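Local coordinates for glycosyl hydrolase family 2, TIM barrel domain protein (Faecalibacterium prausnitzii A2-165, PDB 6ED2), which probably hydrolyses beta-glucuronides, as a family 2 glycoside hydrolase with a TIM-barrel domain in a human gut bacterium, at residues L373-M384 with S432-Q443; L578-Q586 with N597-R606. All blocks are in the same frame, centred on the assembly; numbering follows the deposited sequence.

Overall arrangement
Both contacts are buried parts of the TIM-barrel domain, about 19 Å apart between centres. Interaction 1 joins adjacent parallel strands, 373-377 and 433-440, and follows their chains beyond the strand ends. Parallel-strand backbone bonds, interrupted by a bulge, dominate it; Glu377 and Ser437 lie on one face with Ile375 and Ala435, and the other face packs against helices. Interaction 2 starts near the end of strand 574-580 and joins two loops, 578-586 and 597-606; single bridges, Asx turns and aromatic rings replace the ladder. Both reach the same sheet, interaction 2 through strand 574-580, and meet directly, Ile375 CD1 lying 4.0 Å from Leu578 CD1. Neighbouring subunits come close to interaction 2, whereas none touches interaction 1.

Interaction 1: L373-M384 with S432-Q443; sequences LIIDEVPAVGFM and SVIAWSLLNEPQ
Glu377 and Ser437 sit side by side on one face of two neighbouring strands, and the glutamate can be followed outward atom by atom. Its CB lies 3.9 Å from Ser437 CB. With CG set anti to the backbone N (chi1 -178°), the chain runs on past the serine, CG passing 3.7 Å from Ser437 OG. At the tip, Ser437 OG donates to Glu377 OE1 over 2.8 Å, reaching the oxygen from its anti side and 32° out of the carboxylate plane. The other oxygen, OE2, comes within 3.5 Å of Asn440 CB. Arg353 forms a salt bridge to OE1 and OE2 is hydrogen-bonded to His356 ND1, so both ends of the carboxylate are held. Replacing Glu377 with an alanine would probably leave the Ser437 hydroxyl without its acceptor and Arg353 without this anionic mate.

Strands 373-377 and 433-440 run parallel, their axes 28° apart, as the third and fourth strands of the TIM barrel; Asp376 N donates to Ala435 O over 2.9 Å. A beta bulge shifts the register by one: Ile374 pairs with Val433, but Ile375 with Ala435. Ile375, Ala435, Glu377 and Ser437 share one face, while Ile374, Val433, Asp376 and Trp436 take the other, covered in part by helices 361-370 and 409-427. There Asp376 OD2 meets the indole edge 3.5 Å from Trp436 CZ3, while OD1 is bonded to Tyr364.

Past the end of strand 373-377, Asn440 N, still in its own strand, donates to Ala380 O over 2.8 Å, and a water links that same oxygen with Asn440 O and Phe383 N. The Asn440 side chain lies alongside Val381, its ND2 3.4 Å from Val381 CG2, while its OD1 is bonded to Thr473 and Arg353. Asn440 and Glu441 match the Asn-Glu pair that clan GH-A barrels carry at the end of the fourth strand.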
loop_
_atom_site.group_PDB
_atom_site.type_symbol
_atom_site.label_atom_id
_atom_site.label_comp_id
_atom_site.label_asym_id
_atom_site.label_seq_id
_atom_site.Cartn_x
_atom_site.Cartn_y
_atom_site.Cartn_z
ATOM N N LEU A 373 4.499 -33.246 6.941
ATOM C CA LEU A 373 5.686 -33.901 6.415
ATOM C C LEU A 373 6.774 -32.866 6.184
ATOM O O LEU A 373 6.515 -31.794 5.630
ATOM C CB LEU A 373 5.366 -34.620 5.098
ATOM C CG LEU A 373 4.164 -35.556 5.116
ATOM C CD1 LEU A 373 3.912 -36.146 3.732
ATOM C CD2 LEU A 373 4.399 -36.664 6.143
ATOM N N ILE A 374 7.998 -33.206 6.571
ATOM C CA ILE A 374 9.143 -32.305 6.474
ATOM C C ILE A 374 10.220 -32.941 5.607
ATOM O O ILE A 374 10.615 -34.092 5.841
ATOM C CB ILE A 374 9.724 -31.991 7.863
ATOM C CG1 ILE A 374 8.703 -31.216 8.711
ATOM C CG2 ILE A 374 11.061 -31.241 7.736
ATOM C CD1 ILE A 374 9.280 -30.735 10.026
ATOM N N ILE A 375 10.726 -32.173 4.646
ATOM C CA ILE A 375 11.991 -32.452 3.986
ATOM C C ILE A 375 13.067 -31.641 4.694
ATOM O O ILE A 375 13.065 -30.410 4.638
ATOM C CB ILE A 375 11.939 -32.122 2.491
ATOM C CG1 ILE A 375 10.802 -32.907 1.821
ATOM C CG2 ILE A 375 13.278 -32.439 1.846
ATOM C CD1 ILE A 375 10.622 -32.591 0.346
ATOM N N ASP A 376 13.996 -32.333 5.349
ATOM C CA ASP A 376 14.976 -31.723 6.239
ATOM C C ASP A 376 16.232 -31.394 5.444
ATOM O O ASP A 376 16.827 -32.284 4.814
ATOM C CB ASP A 376 15.298 -32.683 7.384
ATOM C CG ASP A 376 15.708 -31.973 8.681
ATOM O OD1 ASP A 376 15.867 -30.721 8.719
ATOM O OD2 ASP A 376 15.893 -32.707 9.679
ATOM N N GLU A 377 16.655 -30.136 5.491
ATOM C CA GLU A 377 17.701 -29.644 4.606
ATOM C C GLU A 377 18.866 -29.053 5.393
ATOM O O GLU A 377 18.675 -28.215 6.283
ATOM C CB GLU A 377 17.140 -28.599 3.639
ATOM C CG GLU A 377 18.180 -28.073 2.653
ATOM C CD GLU A 377 17.555 -27.287 1.499
ATOM O OE1 GLU A 377 16.831 -27.900 0.670
ATOM O OE2 GLU A 377 17.800 -26.060 1.418
ATOM N N VAL A 378 20.069 -29.458 5.016
ATOM C CA VAL A 378 21.325 -28.991 5.600
ATOM C C VAL A 378 21.721 -27.670 4.931
ATOM O O VAL A 378 21.286 -27.408 3.803
ATOM C CB VAL A 378 22.362 -30.120 5.449
ATOM C CG1 VAL A 378 23.004 -30.111 4.074
ATOM C CG2 VAL A 378 23.363 -30.140 6.576
ATOM N N PRO A 379 22.496 -26.762 5.571
ATOM C CA PRO A 379 22.710 -25.440 4.942
ATOM C C PRO A 379 23.687 -25.437 3.766
ATOM O O PRO A 379 24.478 -24.499 3.615
ATOM C CB PRO A 379 23.240 -24.579 6.098
ATOM C CG PRO A 379 23.005 -25.385 7.352
ATOM C CD PRO A 379 23.078 -26.806 6.922
ATOM N N ALA A 380 23.616 -26.458 2.906
ATOM C CA ALA A 380 24.510 -26.583 1.751
ATOM C C ALA A 380 23.958 -25.777 0.574
ATOM O O ALA A 380 23.510 -26.302 -0.453
ATOM C CB ALA A 380 24.694 -28.046 1.380
ATOM N N VAL A 381 23.988 -24.463 0.748
ATOM C CA VAL A 381 23.454 -23.536 -0.234
ATOM C C VAL A 381 24.528 -22.500 -0.516
ATOM O O VAL A 381 25.346 -22.179 0.355
ATOM C CB VAL A 381 22.138 -22.875 0.257
ATOM C CG1 VAL A 381 22.385 -22.096 1.552
ATOM C CG2 VAL A 381 21.518 -21.975 -0.839
ATOM N N GLY A 382 24.535 -21.987 -1.746
ATOM C CA GLY A 382 25.573 -21.078 -2.191
ATOM C C GLY A 382 26.750 -21.725 -2.892
ATOM O O GLY A 382 27.759 -21.041 -3.122
ATOM N N PHE A 383 26.657 -23.014 -3.251
ATOM C CA PHE A 383 27.778 -23.736 -3.864
ATOM C C PHE A 383 27.810 -23.452 -5.369
ATOM O O PHE A 383 27.713 -24.352 -6.204
ATOM C CB PHE A 383 27.668 -25.235 -3.593
ATOM C CG PHE A 383 27.821 -25.625 -2.130
ATOM C CD1 PHE A 383 28.061 -24.666 -1.139
ATOM C CD2 PHE A 383 27.739 -26.966 -1.747
ATOM C CE1 PHE A 383 28.214 -25.033 0.198
ATOM C CE2 PHE A 383 27.888 -27.344 -0.394
ATOM C CZ PHE A 383 28.134 -26.373 0.576
ATOM N N MET A 384 27.945 -22.169 -5.699
ATOM C CA MET A 384 27.731 -21.657 -7.060
ATOM C C MET A 384 28.184 -20.206 -7.135
ATOM O O MET A 384 29.377 -19.922 -7.011
ATOM C CB MET A 384 26.251 -21.779 -7.465
ATOM C CG MET A 384 25.864 -21.122 -8.802
ATOM S SD MET A 384 26.906 -21.583 -10.218
ATOM C CE MET A 384 25.768 -21.448 -11.605
ATOM N N SER A 432 7.506 -36.591 11.637
ATOM C CA SER A 432 7.276 -35.629 10.562
ATOM C C SER A 432 8.377 -35.662 9.502
ATOM O O SER A 432 8.096 -35.398 8.328
ATOM C CB SER A 432 7.139 -34.205 11.130
ATOM O OG SER A 432 8.327 -33.767 11.781
ATOM N N VAL A 433 9.613 -35.990 9.879
ATOM C CA VAL A 433 10.761 -35.919 8.968
ATOM C C VAL A 433 10.780 -37.165 8.079
ATOM O O VAL A 433 10.992 -38.283 8.562
ATOM C CB VAL A 433 12.068 -35.770 9.748
ATOM C CG1 VAL A 433 13.295 -35.917 8.824
ATOM C CG2 VAL A 433 12.090 -34.421 10.462
ATOM N N ILE A 434 10.569 -36.980 6.774
ATOM C CA ILE A 434 10.457 -38.104 5.845
ATOM C C ILE A 434 11.505 -38.087 4.735
ATOM O O ILE A 434 11.542 -39.022 3.931
ATOM C CB ILE A 434 9.040 -38.199 5.233
ATOM C CG1 ILE A 434 8.534 -36.843 4.730
ATOM C CG2 ILE A 434 8.051 -38.753 6.243
ATOM C CD1 ILE A 434 8.982 -36.486 3.329
ATOM N N ALA A 435 12.362 -37.073 4.660
ATOM C CA ALA A 435 13.342 -37.023 3.578
ATOM C C ALA A 435 14.437 -36.038 3.941
ATOM O O ALA A 435 14.238 -35.141 4.769
ATOM C CB ALA A 435 12.703 -36.627 2.240
ATOM N N TRP A 436 15.592 -36.213 3.296
ATOM C CA TRP A 436 16.780 -35.392 3.509
ATOM C C TRP A 436 17.123 -34.666 2.220
ATOM O O TRP A 436 17.221 -35.292 1.164
ATOM C CB TRP A 436 17.994 -36.240 3.929
ATOM C CG TRP A 436 17.701 -37.234 5.015
ATOM C CD1 TRP A 436 17.634 -38.596 4.896
ATOM C CD2 TRP A 436 17.408 -36.936 6.385
ATOM N NE1 TRP A 436 17.348 -39.165 6.117
ATOM C CE2 TRP A 436 17.205 -38.165 7.047
ATOM C CE3 TRP A 436 17.324 -35.748 7.122
ATOM C CZ2 TRP A 436 16.898 -38.238 8.410
ATOM C CZ3 TRP A 436 17.031 -35.828 8.486
ATOM C CH2 TRP A 436 16.814 -37.059 9.105
ATOM N N SER A 437 17.324 -33.358 2.299
ATOM C CA SER A 437 17.802 -32.592 1.159
ATOM C C SER A 437 19.237 -32.185 1.449
ATOM O O SER A 437 19.496 -31.512 2.446
ATOM C CB SER A 437 16.912 -31.376 0.896
ATOM O OG SER A 437 17.542 -30.513 -0.034
ATOM N N LEU A 438 20.169 -32.590 0.586
ATOM C CA LEU A 438 21.584 -32.529 0.934
ATOM C C LEU A 438 22.285 -31.281 0.417
ATOM O O LEU A 438 23.367 -30.949 0.914
ATOM C CB LEU A 438 22.307 -33.773 0.405
ATOM C CG LEU A 438 22.326 -35.060 1.244
ATOM C CD1 LEU A 438 21.016 -35.378 1.878
ATOM C CD2 LEU A 438 22.769 -36.244 0.403
ATOM N N LEU A 439 21.704 -30.599 -0.572
ATOM C CA LEU A 439 22.247 -29.370 -1.140
ATOM C C LEU A 439 21.091 -28.583 -1.732
ATOM O O LEU A 439 20.089 -29.167 -2.157
ATOM C CB LEU A 439 23.301 -29.619 -2.237
ATOM C CG LEU A 439 24.458 -30.608 -2.068
ATOM C CD1 LEU A 439 24.061 -31.959 -2.602
ATOM C CD2 LEU A 439 25.710 -30.103 -2.774
ATOM N N ASN A 440 21.213 -27.252 -1.730
ATOM C CA ASN A 440 20.250 -26.395 -2.420
ATOM C C ASN A 440 20.965 -25.685 -3.558
ATOM O O ASN A 440 21.849 -24.850 -3.323
ATOM C CB ASN A 440 19.586 -25.368 -1.499
ATOM C CG ASN A 440 18.529 -24.527 -2.243
ATOM O OD1 ASN A 440 17.415 -24.994 -2.518
ATOM N ND2 ASN A 440 18.889 -23.297 -2.590
ATOM N N GLU A 441 20.569 -26.009 -4.781
ATOM C CA GLU A 441 21.074 -25.361 -5.985
ATOM C C GLU A 441 22.606 -25.350 -6.070
ATOM O O GLU A 441 23.216 -24.293 -6.245
ATOM C CB GLU A 441 20.532 -23.943 -6.080
ATOM C CG GLU A 441 19.035 -23.875 -6.270
ATOM C CD GLU A 441 18.546 -22.460 -6.499
ATOM O OE1 GLU A 441 19.309 -21.509 -6.225
ATOM O OE2 GLU A 441 17.401 -22.295 -6.959
ATOM N N PRO A 442 23.253 -26.506 -5.957
ATOM C CA PRO A 442 24.693 -26.554 -6.210
ATOM C C PRO A 442 24.945 -26.488 -7.706
ATOM O O PRO A 442 24.081 -26.813 -8.522
ATOM C CB PRO A 442 25.111 -27.914 -5.636
ATOM C CG PRO A 442 23.914 -28.756 -5.843
ATOM C CD PRO A 442 22.697 -27.854 -5.734
ATOM N N GLN A 443 26.150 -26.047 -8.061
ATOM C CA GLN A 443 26.564 -26.035 -9.462
ATOM C C GLN A 443 26.908 -27.474 -9.872
ATOM O O GLN A 443 28.069 -27.854 -10.001
ATOM C CB GLN A 443 27.743 -25.083 -9.660
ATOM C CG GLN A 443 28.215 -24.937 -11.116
ATOM C CD GLN A 443 29.396 -23.975 -11.272
ATOM O OE1 GLN A 443 30.210 -23.792 -10.362
ATOM N NE2 GLN A 443 29.480 -23.346 -12.434
HETATM O O HOH W 1 24.634 -25.214 -3.017
HETATM O O HOH W 2 23.311 -22.054 -4.329
#

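Interaction 2: L578-Q586 with N597-R606; sequences LVWNFADFQ and NKKGIFTRQR. With FMT (formic acid), chain G.
Asn597 lies flat over the Phe585 ring, amide and ring planes 18° apart, its CB making a CH-pi contact 3.6 Å from the ring centroid. Phe585 reaches it because CG sits between the backbone N and the carbonyl carbon (chi1 62°), and the backbones pair as well: Asn597 N donates to Phe585 O over 2.7 Å. Against Trp580 the same amide stands at about a right angle. Asn597 ND2 donates at 3.0 Å to O1 of a formic acid, probably from the crystallisation liquor, and Lys599 NZ, which is also salt-bridged to Asp539, gives that oxygen a second bond, at the indole edge. A cis peptide joins Trp580 to Asn581 near the C-terminal end of the eighth barrel strand, a non-prolyl feature known from other clan GH-A enzymes. Just beyond, Asn581 OD1 accepts from Ala583 N in an Asx turn. Phe582 and Phe602 meet obliquely, planes 41° apart, with Phe602 CD2 over one face of the Phe582 ring and helix 334-347 packing beside both. Asp584 OD1 accepts from Gly600 N at 2.9 Å, nearly along its own C-O bond, and also forms a salt bridge with Lys609. The loops pass so closely that a CB on Gly600 would collide with Asp584 N.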
loop_
_atom_site.group_PDB
_atom_site.type_symbol
_atom_site.label_atom_id
_atom_site.label_comp_id
_atom_site.label_asym_id
_atom_site.label_seq_id
_atom_site.Cartn_x
_atom_site.Cartn_y
_atom_site.Cartn_z
ATOM N N LEU A 578 6.097 -27.831 -3.914
ATOM C CA LEU A 578 6.387 -26.987 -2.768
ATOM C C LEU A 578 6.756 -25.644 -3.364
ATOM O O LEU A 578 7.766 -25.531 -4.072
ATOM C CB LEU A 578 7.504 -27.556 -1.893
ATOM C CG LEU A 578 7.334 -28.997 -1.411
ATOM C CD1 LEU A 578 8.495 -29.365 -0.505
ATOM C CD2 LEU A 578 6.024 -29.244 -0.701
ATOM N N VAL A 579 5.911 -24.643 -3.122
ATOM C CA VAL A 579 6.050 -23.359 -3.795
ATOM C C VAL A 579 6.995 -22.491 -2.983
ATOM O O VAL A 579 7.129 -22.654 -1.766
ATOM C CB VAL A 579 4.664 -22.700 -4.005
ATOM C CG1 VAL A 579 4.058 -22.241 -2.673
ATOM C CG2 VAL A 579 4.740 -21.542 -5.003
ATOM N N TRP A 580 7.695 -21.586 -3.664
ATOM C CA TRP A 580 8.519 -20.576 -3.008
ATOM C C TRP A 580 7.734 -19.270 -2.933
ATOM O O TRP A 580 7.353 -18.726 -3.969
ATOM C CB TRP A 580 9.800 -20.361 -3.797
ATOM C CG TRP A 580 10.897 -19.685 -3.052
ATOM C CD1 TRP A 580 11.419 -18.450 -3.304
ATOM C CD2 TRP A 580 11.644 -20.228 -1.965
ATOM N NE1 TRP A 580 12.448 -18.191 -2.435
ATOM C CE2 TRP A 580 12.600 -19.266 -1.596
ATOM C CE3 TRP A 580 11.587 -21.435 -1.257
ATOM C CZ2 TRP A 580 13.500 -19.470 -0.549
ATOM C CZ3 TRP A 580 12.469 -21.632 -0.218
ATOM C CH2 TRP A 580 13.420 -20.654 0.125
ATOM N N ASN A 581 7.493 -18.751 -1.735
ATOM C CA ASN A 581 7.895 -19.249 -0.424
ATOM C C ASN A 581 6.636 -19.097 0.453
ATOM O O ASN A 581 5.710 -18.375 0.063
ATOM C CB ASN A 581 9.065 -18.408 0.100
ATOM C CG ASN A 581 9.561 -18.814 1.502
ATOM O OD1 ASN A 581 8.934 -18.510 2.524
ATOM N ND2 ASN A 581 10.752 -19.414 1.547
ATOM N N PHE A 582 6.589 -19.752 1.618
ATOM C CA PHE A 582 5.464 -19.563 2.535
ATOM C C PHE A 582 5.172 -18.077 2.788
ATOM O O PHE A 582 4.018 -17.643 2.750
ATOM C CB PHE A 582 5.747 -20.292 3.856
ATOM C CG PHE A 582 4.723 -20.018 4.943
ATOM C CD1 PHE A 582 3.494 -20.658 4.930
ATOM C CD2 PHE A 582 4.999 -19.131 5.967
ATOM C CE1 PHE A 582 2.552 -20.410 5.904
ATOM C CE2 PHE A 582 4.063 -18.880 6.969
ATOM C CZ PHE A 582 2.840 -19.521 6.937
ATOM N N ALA A 583 6.203 -17.272 3.038
ATOM C CA ALA A 583 5.969 -15.880 3.396
ATOM C C ALA A 583 7.111 -15.005 2.892
ATOM O O ALA A 583 8.246 -15.463 2.761
ATOM C CB ALA A 583 5.799 -15.733 4.923
ATOM N N ASP A 584 6.797 -13.735 2.615
ATOM C CA ASP A 584 7.831 -12.753 2.310
ATOM C C ASP A 584 8.903 -12.783 3.393
ATOM O O ASP A 584 8.594 -12.904 4.582
ATOM C CB ASP A 584 7.245 -11.333 2.216
ATOM C CG ASP A 584 6.110 -11.199 1.171
ATOM O OD1 ASP A 584 6.079 -11.945 0.159
ATOM O OD2 ASP A 584 5.248 -10.306 1.375
ATOM N N PHE A 585 10.168 -12.681 2.977
ATOM C CA PHE A 585 11.284 -12.824 3.901
ATOM C C PHE A 585 12.396 -11.893 3.462
ATOM O O PHE A 585 12.404 -11.392 2.331
ATOM C CB PHE A 585 11.787 -14.283 3.978
ATOM C CG PHE A 585 12.329 -14.827 2.662
ATOM C CD1 PHE A 585 13.675 -14.713 2.348
ATOM C CD2 PHE A 585 11.492 -15.464 1.755
ATOM C CE1 PHE A 585 14.174 -15.206 1.143
ATOM C CE2 PHE A 585 11.985 -15.970 0.545
ATOM C CZ PHE A 585 13.331 -15.846 0.243
ATOM N N GLN A 586 13.354 -11.684 4.366
ATOM C CA GLN A 586 14.407 -10.700 4.160
ATOM C C GLN A 586 15.580 -11.286 3.375
ATOM O O GLN A 586 16.037 -12.405 3.642
ATOM C CB GLN A 586 14.919 -10.162 5.496
ATOM C CG GLN A 586 15.648 -8.845 5.342
ATOM C CD GLN A 586 14.724 -7.791 4.772
ATOM O OE1 GLN A 586 13.602 -7.625 5.254
ATOM N NE2 GLN A 586 15.161 -7.109 3.714
ATOM N N ASN A 597 12.438 -10.507 -0.240
ATOM C CA ASN A 597 11.865 -11.368 -1.262
ATOM C C ASN A 597 10.353 -11.322 -1.137
ATOM O O ASN A 597 9.825 -11.460 -0.032
ATOM C CB ASN A 597 12.381 -12.800 -1.079
ATOM C CG ASN A 597 11.958 -13.744 -2.206
ATOM O OD1 ASN A 597 10.766 -13.950 -2.451
ATOM N ND2 ASN A 597 12.938 -14.352 -2.868
ATOM N N LYS A 598 9.660 -11.142 -2.262
ATOM C CA LYS A 598 8.216 -10.923 -2.247
ATOM C C LYS A 598 7.459 -12.043 -2.958
ATOM O O LYS A 598 6.372 -11.828 -3.501
ATOM C CB LYS A 598 7.877 -9.562 -2.854
ATOM C CG LYS A 598 8.259 -8.398 -1.933
ATOM C CD LYS A 598 7.489 -8.495 -0.613
ATOM C CE LYS A 598 7.500 -7.185 0.181
ATOM N NZ LYS A 598 8.808 -6.908 0.840
ATOM N N LYS A 599 8.015 -13.249 -2.957
ATOM C CA LYS A 599 7.322 -14.408 -3.493
ATOM C C LYS A 599 6.452 -15.100 -2.439
ATOM O O LYS A 599 5.925 -16.188 -2.698
ATOM C CB LYS A 599 8.337 -15.385 -4.100
ATOM C CG LYS A 599 9.204 -14.772 -5.227
ATOM C CD LYS A 599 9.772 -15.872 -6.151
ATOM C CE LYS A 599 10.593 -15.311 -7.333
ATOM N NZ LYS A 599 11.815 -14.526 -6.958
ATOM N N GLY A 600 6.278 -14.483 -1.270
ATOM C CA GLY A 600 5.474 -15.108 -0.234
ATOM C C GLY A 600 4.064 -15.407 -0.721
ATOM O O GLY A 600 3.464 -14.636 -1.474
ATOM N N ILE A 601 3.550 -16.567 -0.313
ATOM C CA ILE A 601 2.121 -16.818 -0.442
ATOM C C ILE A 601 1.359 -16.045 0.642
ATOM O O ILE A 601 0.202 -15.635 0.433
ATOM C CB ILE A 601 1.861 -18.334 -0.377
ATOM C CG1 ILE A 601 2.604 -19.050 -1.518
ATOM C CG2 ILE A 601 0.358 -18.643 -0.450
ATOM C CD1 ILE A 601 2.352 -18.423 -2.914
ATOM N N PHE A 602 1.992 -15.832 1.797
ATOM C CA PHE A 602 1.526 -14.933 2.841
ATOM C C PHE A 602 2.508 -13.782 2.980
ATOM O O PHE A 602 3.679 -13.897 2.593
ATOM C CB PHE A 602 1.379 -15.665 4.178
ATOM C CG PHE A 602 0.465 -16.855 4.103
ATOM C CD1 PHE A 602 -0.893 -16.722 4.388
ATOM C CD2 PHE A 602 0.955 -18.098 3.726
ATOM C CE1 PHE A 602 -1.744 -17.794 4.307
ATOM C CE2 PHE A 602 0.111 -19.194 3.635
ATOM C CZ PHE A 602 -1.246 -19.045 3.920
ATOM N N THR A 603 2.014 -12.660 3.520
ATOM C CA THR A 603 2.911 -11.568 3.867
ATOM C C THR A 603 3.818 -11.992 5.027
ATOM O O THR A 603 3.580 -12.991 5.706
ATOM C CB THR A 603 2.124 -10.322 4.285
ATOM O OG1 THR A 603 1.436 -10.609 5.510
ATOM C CG2 THR A 603 1.112 -9.898 3.209
ATOM N N ARG A 604 4.850 -11.191 5.272
ATOM C CA ARG A 604 5.742 -11.461 6.389
ATOM C C ARG A 604 5.019 -11.347 7.732
ATOM O O ARG A 604 5.446 -11.955 8.721
ATOM C CB ARG A 604 6.935 -10.500 6.327
ATOM C CG ARG A 604 8.123 -10.947 7.156
ATOM C CD ARG A 604 9.219 -9.912 7.142
ATOM N NE ARG A 604 10.520 -10.483 7.483
ATOM C CZ ARG A 604 11.543 -9.782 7.953
ATOM N NH1 ARG A 604 11.402 -8.479 8.178
ATOM N NH2 ARG A 604 12.707 -10.380 8.190
ATOM N N GLN A 605 3.944 -10.554 7.791
ATOM C CA GLN A 605 3.085 -10.417 8.960
ATOM C C GLN A 605 2.040 -11.522 9.038
ATOM O O GLN A 605 1.139 -11.464 9.885
ATOM C CB GLN A 605 2.399 -9.044 8.940
ATOM C CG GLN A 605 3.393 -7.878 8.985
ATOM C CD GLN A 605 4.139 -7.640 7.662
ATOM O OE1 GLN A 605 3.575 -7.820 6.583
ATOM N NE2 GLN A 605 5.416 -7.240 7.751
ATOM N N ARG A 606 2.122 -12.494 8.129
ATOM C CA ARG A 606 1.364 -13.735 8.213
ATOM C C ARG A 606 -0.104 -13.525 7.865
ATOM O O ARG A 606 -0.995 -14.099 8.496
ATOM C CB ARG A 606 1.507 -14.386 9.582
ATOM C CG ARG A 606 2.631 -15.390 9.647
ATOM C CD ARG A 606 3.973 -14.826 9.200
ATOM N NE ARG A 606 5.027 -15.811 9.407
ATOM C CZ ARG A 606 6.311 -15.630 9.106
ATOM N NH1 ARG A 606 6.729 -14.484 8.582
ATOM N NH2 ARG A 606 7.183 -16.606 9.337
HETATM C C FMT G . 13.929 -16.687 -5.765
HETATM O O1 FMT G . 12.954 -16.327 -5.108
HETATM O O2 FMT G . 15.037 -16.157 -5.661
HETATM O O HOH W 3 8.884 -14.599 6.518
HETATM O O HOH W 4 5.542 -8.946 3.653
#